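Local coordinates for protein N-acylethanolamine-hydrolyzing acid amidase subunit beta (Caenorhabditis elegans, PDB 6DY3) that probably degrades bioactive fatty acid amides such as N-palmitoylethanolamine to ethanolamine and free fatty acids, as one half of an autocatalytically cleaved alpha-beta heterodimer, at residues E83-T86 with K87-P91; S138-R141 with W142-N146; R188-E192 with K193-E197; D221-D224 with Y225-S229. All blocks are in the same frame, centred on the assembly; numbering follows the deposited sequence.

Contact 1. Residues E83-T86 with K87-P91; sequences EFYT and KFKRP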
loop_
_atom_site.group_PDB
_atom_site.type_symbol
_atom_site.label_atom_id
_atom_site.label_comp_id
_atom_site.label_asym_id
_atom_site.label_seq_id
_atom_site.Cartn_x
_atom_site.Cartn_y
_atom_site.Cartn_z
ATOM N N GLU B 83 5.237 14.721 11.251
ATOM C CA GLU B 83 4.866 13.783 10.194
ATOM C C GLU B 83 6.039 13.540 9.253
ATOM O O GLU B 83 6.389 12.392 8.956
ATOM C CB GLU B 83 3.658 14.313 9.408
ATOM C CG GLU B 83 2.367 14.470 10.225
ATOM C CD GLU B 83 1.520 13.200 10.287
ATOM O OE1 GLU B 83 1.928 12.162 9.719
ATOM O OE2 GLU B 83 0.432 13.243 10.908
ATOM N N PHE B 84 6.655 14.618 8.764
ATOM C CA PHE B 84 7.819 14.476 7.895
ATOM C C PHE B 84 8.968 13.788 8.617
ATOM O O PHE B 84 9.722 13.024 8.006
ATOM C CB PHE B 84 8.259 15.848 7.388
ATOM C CG PHE B 84 7.518 16.313 6.167
ATOM C CD1 PHE B 84 8.204 16.859 5.090
ATOM C CD2 PHE B 84 6.137 16.209 6.095
ATOM C CE1 PHE B 84 7.527 17.293 3.962
ATOM C CE2 PHE B 84 5.450 16.639 4.966
ATOM C CZ PHE B 84 6.146 17.182 3.898
ATOM N N TYR B 85 9.121 14.047 9.916
ATOM C CA TYR B 85 10.231 13.469 10.666
ATOM C C TYR B 85 10.141 11.946 10.702
ATOM O O TYR B 85 11.124 11.249 10.432
ATOM C CB TYR B 85 10.254 14.041 12.082
ATOM C CG TYR B 85 11.277 13.403 12.995
ATOM C CD1 TYR B 85 12.632 13.661 12.841
ATOM C CD2 TYR B 85 10.886 12.553 14.025
ATOM C CE1 TYR B 85 13.573 13.088 13.678
ATOM C CE2 TYR B 85 11.818 11.974 14.868
ATOM C CZ TYR B 85 13.161 12.245 14.691
ATOM O OH TYR B 85 14.096 11.672 15.526
ATOM N N THR B 86 8.965 11.410 11.036
ATOM C CA THR B 86 8.827 9.963 11.130
ATOM C C THR B 86 8.876 9.306 9.755
ATOM O O THR B 86 9.376 8.184 9.624
ATOM C CB THR B 86 7.520 9.602 11.835
ATOM O OG1 THR B 86 6.416 10.029 11.032
ATOM C CG2 THR B 86 7.437 10.286 13.188
ATOM N N LYS B 87 8.378 9.984 8.719
ATOM C CA LYS B 87 8.450 9.423 7.374
ATOM C C LYS B 87 9.894 9.269 6.915
ATOM O O LYS B 87 10.230 8.301 6.222
ATOM C CB LYS B 87 7.671 10.301 6.398
ATOM C CG LYS B 87 6.160 10.105 6.453
ATOM C CD LYS B 87 5.470 10.904 5.366
ATOM C CE LYS B 87 4.023 10.491 5.192
ATOM N NZ LYS B 87 3.192 10.844 6.369
ATOM N N PHE B 88 10.762 10.212 7.289
ATOM C CA PHE B 88 12.181 10.102 6.960
ATOM C C PHE B 88 12.887 9.119 7.885
ATOM O O PHE B 88 13.814 8.419 7.466
ATOM C CB PHE B 88 12.854 11.475 7.047
ATOM C CG PHE B 88 12.759 12.284 5.788
ATOM C CD1 PHE B 88 13.727 12.165 4.803
ATOM C CD2 PHE B 88 11.710 13.176 5.595
ATOM C CE1 PHE B 88 13.648 12.916 3.636
ATOM C CE2 PHE B 88 11.619 13.932 4.433
ATOM C CZ PHE B 88 12.589 13.804 3.451
ATOM N N LYS B 89 12.471 9.067 9.148
ATOM C CA LYS B 89 13.157 8.231 10.124
ATOM C C LYS B 89 12.965 6.749 9.819
ATOM O O LYS B 89 13.873 5.947 10.063
ATOM C CB LYS B 89 12.636 8.557 11.523
ATOM C CG LYS B 89 13.540 8.149 12.670
ATOM C CD LYS B 89 14.764 9.043 12.758
ATOM C CE LYS B 89 15.634 8.683 13.955
ATOM N NZ LYS B 89 16.835 9.558 14.044
ATOM N N ARG B 90 11.806 6.373 9.280
ATOM C CA ARG B 90 11.518 4.977 8.946
ATOM C C ARG B 90 10.646 4.947 7.699
ATOM O O ARG B 90 9.412 4.880 7.788
ATOM C CB ARG B 90 10.831 4.261 10.106
ATOM C CG ARG B 90 10.641 2.775 9.897
ATOM C CD ARG B 90 10.362 2.067 11.214
ATOM N NE ARG B 90 11.606 1.709 11.901
ATOM C CZ ARG B 90 12.097 2.337 12.968
ATOM N NH1 ARG B 90 11.465 3.371 13.508
ATOM N NH2 ARG B 90 13.237 1.925 13.504
ATOM N N PRO B 91 11.253 4.997 6.513
ATOM C CA PRO B 91 10.466 4.986 5.272
ATOM C C PRO B 91 9.451 3.848 5.236
ATOM O O PRO B 91 9.790 2.676 5.417
ATOM C CB PRO B 91 11.535 4.840 4.186
ATOM C CG PRO B 91 12.741 5.461 4.781
ATOM C CD PRO B 91 12.693 5.116 6.242
HETATM O O HOH W 1 3.863 10.721 9.428
HETATM O O HOH W 2 7.695 6.029 9.376
#
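The C-terminal turns of helix 76-89 carry this contact, with E83, Y85 and T86 meeting K87, K89 and R90 one turn on. Four i to i+4 backbone bonds run in succession, from K87 N to E83 O through to R90 N on T86 O; R90 is the first residue to leave helical geometry. E83 and K87 form a long salt bridge, OE1 to NZ 3.8 Å. A water joins the ammonium to the backbone as well, accepting from K87 NZ at 3.1 Å and donating to E83 O. The ammonium also bonds S120 OG, so the glutamate is one partner among several. On another side, Y85 and K89 run alongside each other, the phenol OH 3.7 Å from K89 CE; CG of K89 lies anti to the backbone N (chi1 -160°) and the bend at chi2 carries the chain beside the tyrosine, toward its hydroxyl end. F88 sets its ring edge against F84 O, CD2 to O 3.1 Å, with the oxygen in the ring plane. The same ring meets Y69 of the alpha subunit edge-to-face and packs on its I97. Replacing F88 with alanine would probably leave that tyrosine without its ring partner and open a gap at the interface. F84 and K87 also pack on the alpha subunit, against its V59 and L98. E83 touches W142 in the loop between strands 134-139 and 145-149, while P91 takes the N-cap position of helix 92-102.

Contact 2. Residues S138-R141 with W142-N146; sequences SRNR and WSAAN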
loop_
_atom_site.group_PDB
_atom_site.type_symbol
_atom_site.label_atom_id
_atom_site.label_comp_id
_atom_site.label_asym_id
_atom_site.label_seq_id
_atom_site.Cartn_x
_atom_site.Cartn_y
_atom_site.Cartn_z
ATOM N N SER B 138 -3.157 -0.291 14.183
ATOM C CA SER B 138 -3.244 1.163 14.219
ATOM C C SER B 138 -1.909 1.712 14.700
ATOM O O SER B 138 -1.571 1.592 15.882
ATOM C CB SER B 138 -4.377 1.616 15.134
ATOM O OG SER B 138 -5.602 1.049 14.714
ATOM N N ARG B 139 -1.151 2.308 13.784
ATOM C CA ARG B 139 0.070 3.015 14.148
ATOM C C ARG B 139 -0.329 4.402 14.630
ATOM O O ARG B 139 -0.836 5.218 13.850
ATOM C CB ARG B 139 1.027 3.093 12.960
ATOM C CG ARG B 139 1.483 1.735 12.443
ATOM C CD ARG B 139 2.166 0.909 13.529
ATOM N NE ARG B 139 3.157 1.677 14.277
ATOM C CZ ARG B 139 4.064 1.143 15.085
ATOM N NH1 ARG B 139 4.121 -0.167 15.255
ATOM N NH2 ARG B 139 4.919 1.925 15.721
ATOM N N ASN B 140 -0.101 4.671 15.909
ATOM C CA ASN B 140 -0.541 5.910 16.529
ATOM C C ASN B 140 0.594 6.922 16.546
ATOM O O ASN B 140 1.748 6.610 16.251
ATOM C CB ASN B 140 -1.043 5.652 17.954
ATOM C CG ASN B 140 -2.190 4.666 18.000
ATOM O OD1 ASN B 140 -3.119 4.742 17.199
ATOM N ND2 ASN B 140 -2.126 3.723 18.935
ATOM N N ARG B 141 0.241 8.153 16.895
ATOM C CA ARG B 141 1.220 9.208 17.080
ATOM C C ARG B 141 2.013 8.931 18.369
ATOM O O ARG B 141 1.426 8.981 19.458
ATOM C CB ARG B 141 0.538 10.568 17.163
ATOM C CG ARG B 141 -0.074 11.020 15.853
ATOM C CD ARG B 141 -0.843 12.312 16.033
ATOM N NE ARG B 141 -1.241 12.903 14.758
ATOM C CZ ARG B 141 -2.028 13.971 14.642
ATOM N NH1 ARG B 141 -2.510 14.565 15.728
ATOM N NH2 ARG B 141 -2.333 14.447 13.437
ATOM N N TRP B 142 3.318 8.640 18.290
ATOM C CA TRP B 142 4.097 8.514 17.045
ATOM C C TRP B 142 4.924 7.242 17.054
ATOM O O TRP B 142 5.731 7.021 16.154
ATOM C CB TRP B 142 5.012 9.728 16.868
ATOM C CG TRP B 142 4.270 11.026 16.743
ATOM C CD1 TRP B 142 3.971 11.898 17.747
ATOM C CD2 TRP B 142 3.741 11.603 15.542
ATOM N NE1 TRP B 142 3.285 12.977 17.249
ATOM C CE2 TRP B 142 3.128 12.820 15.898
ATOM C CE3 TRP B 142 3.725 11.207 14.203
ATOM C CZ2 TRP B 142 2.510 13.647 14.963
ATOM C CZ3 TRP B 142 3.108 12.026 13.277
ATOM C CH2 TRP B 142 2.508 13.233 13.661
ATOM N N SER B 143 4.706 6.394 18.058
ATOM C CA SER B 143 5.500 5.179 18.182
ATOM C C SER B 143 4.736 3.993 18.753
ATOM O O SER B 143 5.311 2.905 18.832
ATOM C CB SER B 143 6.722 5.479 19.054
ATOM O OG SER B 143 6.308 5.975 20.313
ATOM N N ALA B 144 3.485 4.153 19.162
ATOM C CA ALA B 144 2.704 3.063 19.724
ATOM C C ALA B 144 1.809 2.450 18.656
ATOM O O ALA B 144 1.547 3.050 17.609
ATOM C CB ALA B 144 1.859 3.553 20.902
ATOM N N ALA B 145 1.350 1.231 18.929
ATOM C CA ALA B 145 0.467 0.528 18.016
ATOM C C ALA B 145 -0.608 -0.210 18.802
ATOM O O ALA B 145 -0.368 -0.705 19.906
ATOM C CB ALA B 145 1.245 -0.459 17.143
ATOM N N ASN B 146 -1.801 -0.274 18.213
ATOM C CA ASN B 146 -2.909 -1.057 18.739
ATOM C C ASN B 146 -3.359 -2.054 17.681
ATOM O O ASN B 146 -3.283 -1.784 16.479
ATOM C CB ASN B 146 -4.078 -0.166 19.153
ATOM C CG ASN B 146 -3.706 0.805 20.253
ATOM O OD1 ASN B 146 -3.979 2.003 20.160
ATOM N ND2 ASN B 146 -3.072 0.292 21.305
#
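R141 lies flat along W142, its neighbour across a cis peptide bond. CB of R141 stands over the five-membered ring, 3.5 Å from its centroid and 3° off the normal, a CH-pi contact, and CG follows over the indole. Because the arginine chain is extended from CG to NE, it runs with the ring, and guanidinium and indole planes are 13° apart. At the strand ends N140 ND2 gives a hydrogen bond to N146 OD1 (2.8 Å), reaching that oxygen from above its carbonyl plane; the two side chains cross at about a right angle. R139 folds back, bent at chi2 and chi3, until NH1 is 3.5 Å from A145 CB. The backbone sets these groups: S138 and N146 are an antiparallel hydrogen-bonded pair, with S138 N to N146 O at 2.7 Å, R139 and A145 a non-hydrogen-bonded one, and N140 N bonds A144 O. Further out, R141 NH2 bonds G74 O, R139 NH1 bonds F113 O and R115 O, and N140 OD1 takes a bond from R71. W142 rests on N79 and M82 of helix 76-89. A serine in place of W142 would probably strip the R141 chain of its flat support and open a gap against that helix. The hairpin end thus directs its arginines to backbone carbonyls, so their charge is probably spread over neutral acceptors more than matched by acids.

Contact 3. Residues R188-E192 with K193-E197; sequences RNFDE and KSMVE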
loop_
_atom_site.group_PDB
_atom_site.type_symbol
_atom_site.label_atom_id
_atom_site.label_comp_id
_atom_site.label_asym_id
_atom_site.label_seq_id
_atom_site.Cartn_x
_atom_site.Cartn_y
_atom_site.Cartn_z
ATOM N N ARG B 188 -21.613 -16.393 5.436
ATOM C CA ARG B 188 -21.624 -17.682 4.758
ATOM C C ARG B 188 -21.482 -17.496 3.252
ATOM O O ARG B 188 -22.099 -16.608 2.655
ATOM C CB ARG B 188 -22.909 -18.446 5.080
ATOM C CG ARG B 188 -22.950 -19.850 4.485
ATOM C CD ARG B 188 -24.067 -20.710 5.075
ATOM N NE ARG B 188 -23.874 -20.964 6.506
ATOM C CZ ARG B 188 -24.645 -20.484 7.485
ATOM N NH1 ARG B 188 -25.698 -19.715 7.220
ATOM N NH2 ARG B 188 -24.364 -20.783 8.748
ATOM N N ASN B 189 -20.648 -18.341 2.643
ATOM C CA ASN B 189 -20.397 -18.333 1.204
ATOM C C ASN B 189 -19.771 -17.030 0.721
ATOM O O ASN B 189 -19.808 -16.731 -0.478
ATOM C CB ASN B 189 -21.678 -18.621 0.414
ATOM C CG ASN B 189 -22.200 -20.029 0.639
ATOM O OD1 ASN B 189 -21.463 -20.922 1.064
ATOM N ND2 ASN B 189 -23.475 -20.236 0.342
ATOM N N PHE B 190 -19.177 -16.249 1.618
ATOM C CA PHE B 190 -18.471 -15.044 1.211
ATOM C C PHE B 190 -17.135 -15.444 0.600
ATOM O O PHE B 190 -16.315 -16.097 1.255
ATOM C CB PHE B 190 -18.257 -14.100 2.390
ATOM C CG PHE B 190 -17.705 -12.767 1.990
ATOM C CD1 PHE B 190 -18.549 -11.693 1.761
ATOM C CD2 PHE B 190 -16.345 -12.588 1.830
ATOM C CE1 PHE B 190 -18.048 -10.470 1.388
ATOM C CE2 PHE B 190 -15.836 -11.360 1.456
ATOM C CZ PHE B 190 -16.688 -10.300 1.234
ATOM N N ASP B 191 -16.926 -15.071 -0.659
ATOM C CA ASP B 191 -15.710 -15.443 -1.365
ATOM C C ASP B 191 -15.095 -14.223 -2.032
ATOM O O ASP B 191 -15.523 -13.089 -1.791
ATOM C CB ASP B 191 -16.008 -16.530 -2.401
ATOM C CG ASP B 191 -17.014 -16.084 -3.448
ATOM O OD1 ASP B 191 -16.969 -16.619 -4.576
ATOM O OD2 ASP B 191 -17.851 -15.202 -3.146
ATOM N N GLU B 192 -14.088 -14.446 -2.873
ATOM C CA GLU B 192 -13.419 -13.331 -3.528
ATOM C C GLU B 192 -14.367 -12.554 -4.438
ATOM O O GLU B 192 -14.220 -11.335 -4.586
ATOM C CB GLU B 192 -12.206 -13.839 -4.305
ATOM C CG GLU B 192 -12.492 -14.955 -5.302
ATOM C CD GLU B 192 -12.682 -14.460 -6.727
ATOM O OE1 GLU B 192 -12.426 -13.265 -6.994
ATOM O OE2 GLU B 192 -13.075 -15.279 -7.587
ATOM N N LYS B 193 -15.342 -13.231 -5.050
ATOM C CA LYS B 193 -16.312 -12.520 -5.879
ATOM C C LYS B 193 -17.241 -11.656 -5.037
ATOM O O LYS B 193 -17.702 -10.607 -5.505
ATOM C CB LYS B 193 -17.117 -13.511 -6.717
ATOM C CG LYS B 193 -16.289 -14.182 -7.807
ATOM C CD LYS B 193 -17.163 -14.906 -8.809
ATOM C CE LYS B 193 -16.326 -15.743 -9.769
ATOM N NZ LYS B 193 -15.319 -14.921 -10.494
ATOM N N SER B 194 -17.522 -12.072 -3.799
ATOM C CA SER B 194 -18.250 -11.208 -2.877
ATOM C C SER B 194 -17.442 -9.957 -2.561
ATOM O O SER B 194 -17.995 -8.855 -2.484
ATOM C CB SER B 194 -18.582 -11.969 -1.596
ATOM O OG SER B 194 -19.272 -13.174 -1.890
ATOM N N MET B 195 -16.130 -10.113 -2.363
ATOM C CA MET B 195 -15.273 -8.961 -2.107
ATOM C C MET B 195 -15.272 -8.002 -3.294
ATOM O O MET B 195 -15.197 -6.781 -3.118
ATOM C CB MET B 195 -13.853 -9.436 -1.789
ATOM C CG MET B 195 -12.917 -8.338 -1.317
ATOM S SD MET B 195 -13.476 -7.579 0.230
ATOM C CE MET B 195 -13.138 -8.901 1.396
ATOM N N VAL B 196 -15.341 -8.535 -4.513
ATOM C CA VAL B 196 -15.421 -7.683 -5.697
ATOM C C VAL B 196 -16.702 -6.855 -5.681
ATOM O O VAL B 196 -16.706 -5.686 -6.086
ATOM C CB VAL B 196 -15.317 -8.542 -6.970
ATOM C CG1 VAL B 196 -15.645 -7.717 -8.209
ATOM C CG2 VAL B 196 -13.935 -9.140 -7.079
ATOM N N GLU B 197 -17.821 -7.461 -5.269
ATOM C CA GLU B 197 -19.071 -6.710 -5.180
ATOM C C GLU B 197 -18.969 -5.591 -4.151
ATOM O O GLU B 197 -19.456 -4.480 -4.386
ATOM C CB GLU B 197 -20.230 -7.645 -4.833
ATOM C CG GLU B 197 -21.575 -6.935 -4.706
ATOM C CD GLU B 197 -22.739 -7.900 -4.502
ATOM O OE1 GLU B 197 -22.516 -9.128 -4.583
ATOM O OE2 GLU B 197 -23.874 -7.432 -4.257
#
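An N-cap with a hydrophobic staple joins the 188-192 loop to helix 192-199: D191 caps the first turn, and F190 just before it packs on M195. D191 OD2 takes two bonds from S194, one from OG at 2.8 Å, arriving nearly in line with the C-O bond, and one from the backbone N at 3.2 Å, coming from above the carboxylate plane. The carboxylate reaches both because CG of D191 stands between its own backbone N and carbonyl carbon (chi1 60°), which turns it toward the first turn of the helix. The regular ladder begins with M195 N on D191 O, and V196 N follows on E192 O. The capping charge sits where the helix dipole would probably stabilise it.

F190 offers one ring face to S194, whose CB lies 3.5 Å from the ring centroid, a CH-pi contact displaced toward the rim. At another part of the same ring, CE2 meets the methyl CE of M195 at 3.7 Å; the methionine chain, bent at chi2 and chi3, brings that methyl in obliquely. E192 and K193 run side by side, with OE2 3.4 Å from K193 CG and in a long salt bridge to NZ (3.7 Å). The other oxygen, OE1, is hydrogen-bonded to Y225 OH, a closer polar partner than the lysine.

F190 is wedged between this helix and L182 and L185 of helix 173-185, and also touches A6 of strand 2-7. M195 reaches I4 of that strand and V214 of strand 209-215, so the first turn lies against the five-stranded sheet.

Contact 4. Residues D221-D224 with Y225-S229; sequences DSAD and YFRQS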
loop_
_atom_site.group_PDB
_atom_site.type_symbol
_atom_site.label_atom_id
_atom_site.label_comp_id
_atom_site.label_asym_id
_atom_site.label_seq_id
_atom_site.Cartn_x
_atom_site.Cartn_y
_atom_site.Cartn_z
ATOM N N ASP B 221 -2.837 -21.404 -4.940
ATOM C CA ASP B 221 -2.278 -20.665 -6.063
ATOM C C ASP B 221 -2.438 -19.164 -5.841
ATOM O O ASP B 221 -2.771 -18.409 -6.760
ATOM C CB ASP B 221 -2.943 -21.087 -7.371
ATOM C CG ASP B 221 -4.453 -20.887 -7.348
ATOM O OD1 ASP B 221 -5.072 -21.098 -6.280
ATOM O OD2 ASP B 221 -5.019 -20.499 -8.394
ATOM N N SER B 222 -2.195 -18.715 -4.605
ATOM C CA SER B 222 -2.450 -17.320 -4.251
ATOM C C SER B 222 -1.670 -16.373 -5.150
ATOM O O SER B 222 -2.175 -15.308 -5.525
ATOM C CB SER B 222 -2.096 -17.077 -2.782
ATOM O OG SER B 222 -0.729 -17.349 -2.534
ATOM N N ALA B 223 -0.438 -16.740 -5.511
ATOM C CA ALA B 223 0.347 -15.886 -6.395
ATOM C C ALA B 223 -0.308 -15.766 -7.764
ATOM O O ALA B 223 -0.387 -14.669 -8.325
ATOM C CB ALA B 223 1.771 -16.430 -6.528
ATOM N N ASP B 224 -0.808 -16.880 -8.305
ATOM C CA ASP B 224 -1.469 -16.834 -9.605
ATOM C C ASP B 224 -2.727 -15.981 -9.545
ATOM O O ASP B 224 -3.026 -15.231 -10.482
ATOM C CB ASP B 224 -1.799 -18.250 -10.078
ATOM C CG ASP B 224 -0.556 -19.069 -10.392
ATOM O OD1 ASP B 224 0.555 -18.504 -10.346
ATOM O OD2 ASP B 224 -0.689 -20.277 -10.689
ATOM N N TYR B 225 -3.482 -16.088 -8.451
ATOM C CA TYR B 225 -4.696 -15.294 -8.301
ATOM C C TYR B 225 -4.380 -13.804 -8.229
ATOM O O TYR B 225 -4.959 -12.996 -8.966
ATOM C CB TYR B 225 -5.454 -15.740 -7.051
ATOM C CG TYR B 225 -6.679 -14.912 -6.789
ATOM C CD1 TYR B 225 -7.861 -15.154 -7.475
ATOM C CD2 TYR B 225 -6.649 -13.867 -5.871
ATOM C CE1 TYR B 225 -8.986 -14.393 -7.247
ATOM C CE2 TYR B 225 -7.771 -13.096 -5.635
ATOM C CZ TYR B 225 -8.938 -13.364 -6.328
ATOM O OH TYR B 225 -10.059 -12.599 -6.102
ATOM N N PHE B 226 -3.467 -13.421 -7.332
ATOM C CA PHE B 226 -3.125 -12.014 -7.154
ATOM C C PHE B 226 -2.628 -11.381 -8.447
ATOM O O PHE B 226 -2.810 -10.176 -8.660
ATOM C CB PHE B 226 -2.070 -11.888 -6.054
ATOM C CG PHE B 226 -1.710 -10.473 -5.699
ATOM C CD1 PHE B 226 -0.441 -10.177 -5.220
ATOM C CD2 PHE B 226 -2.639 -9.444 -5.816
ATOM C CE1 PHE B 226 -0.098 -8.880 -4.881
ATOM C CE2 PHE B 226 -2.305 -8.145 -5.482
ATOM C CZ PHE B 226 -1.033 -7.860 -5.010
ATOM N N ARG B 227 -1.994 -12.172 -9.317
ATOM C CA ARG B 227 -1.434 -11.661 -10.564
ATOM C C ARG B 227 -2.502 -11.233 -11.563
ATOM O O ARG B 227 -2.170 -10.563 -12.548
ATOM C CB ARG B 227 -0.533 -12.725 -11.202
ATOM C CG ARG B 227 0.403 -12.193 -12.267
ATOM C CD ARG B 227 1.324 -13.281 -12.819
ATOM N NE ARG B 227 2.133 -13.908 -11.770
ATOM C CZ ARG B 227 1.943 -15.134 -11.282
ATOM N NH1 ARG B 227 0.968 -15.909 -11.750
ATOM N NH2 ARG B 227 2.741 -15.595 -10.324
ATOM N N GLN B 228 -3.764 -11.604 -11.341
ATOM C CA GLN B 228 -4.844 -11.284 -12.267
ATOM C C GLN B 228 -6.070 -10.705 -11.570
ATOM O O GLN B 228 -7.092 -10.487 -12.231
ATOM C CB GLN B 228 -5.246 -12.533 -13.061
ATOM C CG GLN B 228 -5.683 -13.711 -12.191
ATOM C CD GLN B 228 -7.119 -13.607 -11.709
ATOM O OE1 GLN B 228 -8.059 -13.565 -12.505
ATOM N NE2 GLN B 228 -7.292 -13.541 -10.394
ATOM N N SER B 229 -6.000 -10.456 -10.260
ATOM C CA SER B 229 -7.152 -10.007 -9.488
ATOM C C SER B 229 -7.282 -8.487 -9.399
ATOM O O SER B 229 -8.294 -7.998 -8.885
ATOM C CB SER B 229 -7.086 -10.593 -8.075
ATOM O OG SER B 229 -5.963 -10.089 -7.379
HETATM O O HOH W 3 3.042 -18.449 -9.596
#
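D224 and R227 form a salt bridge, NH1 to OD1 at 3.0 Å with an almost straight N-H...O angle of 171°. The carboxylate oxygen lies in the guanidinium plane, at its edge, whereas NH1 comes to OD1 from above the carboxylate plane, the two flat groups being 58° apart. A water ties the pair again, donating to D224 OD1 and accepting from R227 NH2 at 3.0 Å. NH2 also makes a salt bridge to D35, so the arginine spans two acids and its positive charge is probably well stabilised. One guanidinium face looks onto A223 O. R227 gets there with CG anti to the backbone N (chi1 -163°) and a bend at chi3 that turns the group back toward the preceding turn.

Q228 closes the chain on itself: NE2 meets Y225 O on a lone pair at 2.8 Å, and Q228 N bonds the same oxygen, so that carbonyl is gripped twice. The helical bonds include F226 N to S222 O (2.9 Å) and Y225 N to D221 O. In the packing, S229 CB lies over a face of the Y225 ring, while the F226 ring meets H33 edge-to-face. R227 also packs on H16 of the alpha subunit. The short helix 222-226, D221 at its N-cap position, follows strand 209-215; its F226 packs on T213 and M215 of one antiparallel sheet and S45 and L47 of the other, the two-sheet core of the Ntn-hydrolase fold.

Overall arrangement
Contacts 1 and 2 lie on one side of the chain's centre and touch, E83 and T86 of the helix meeting the indole of W142 and E83 pairing weakly with R141. Contacts 3 and 4 sit about 16 Å apart, centre to centre, and are tied by the E192-Y225 hydrogen bond; both rest on strand 209-215, through V214. Contact 1 is mostly buried, partly by the alpha subunit, which also reaches contact 4; contacts 2, 3 and 4 are only partly buried. Three are helical: a C-terminal end, an N-cap and a short connecting helix. Contact 2 is a hairpin end, where arginines bond mainly to backbone carbonyls; contact 3 relies on its cap, and contact 4 on a close salt bridge.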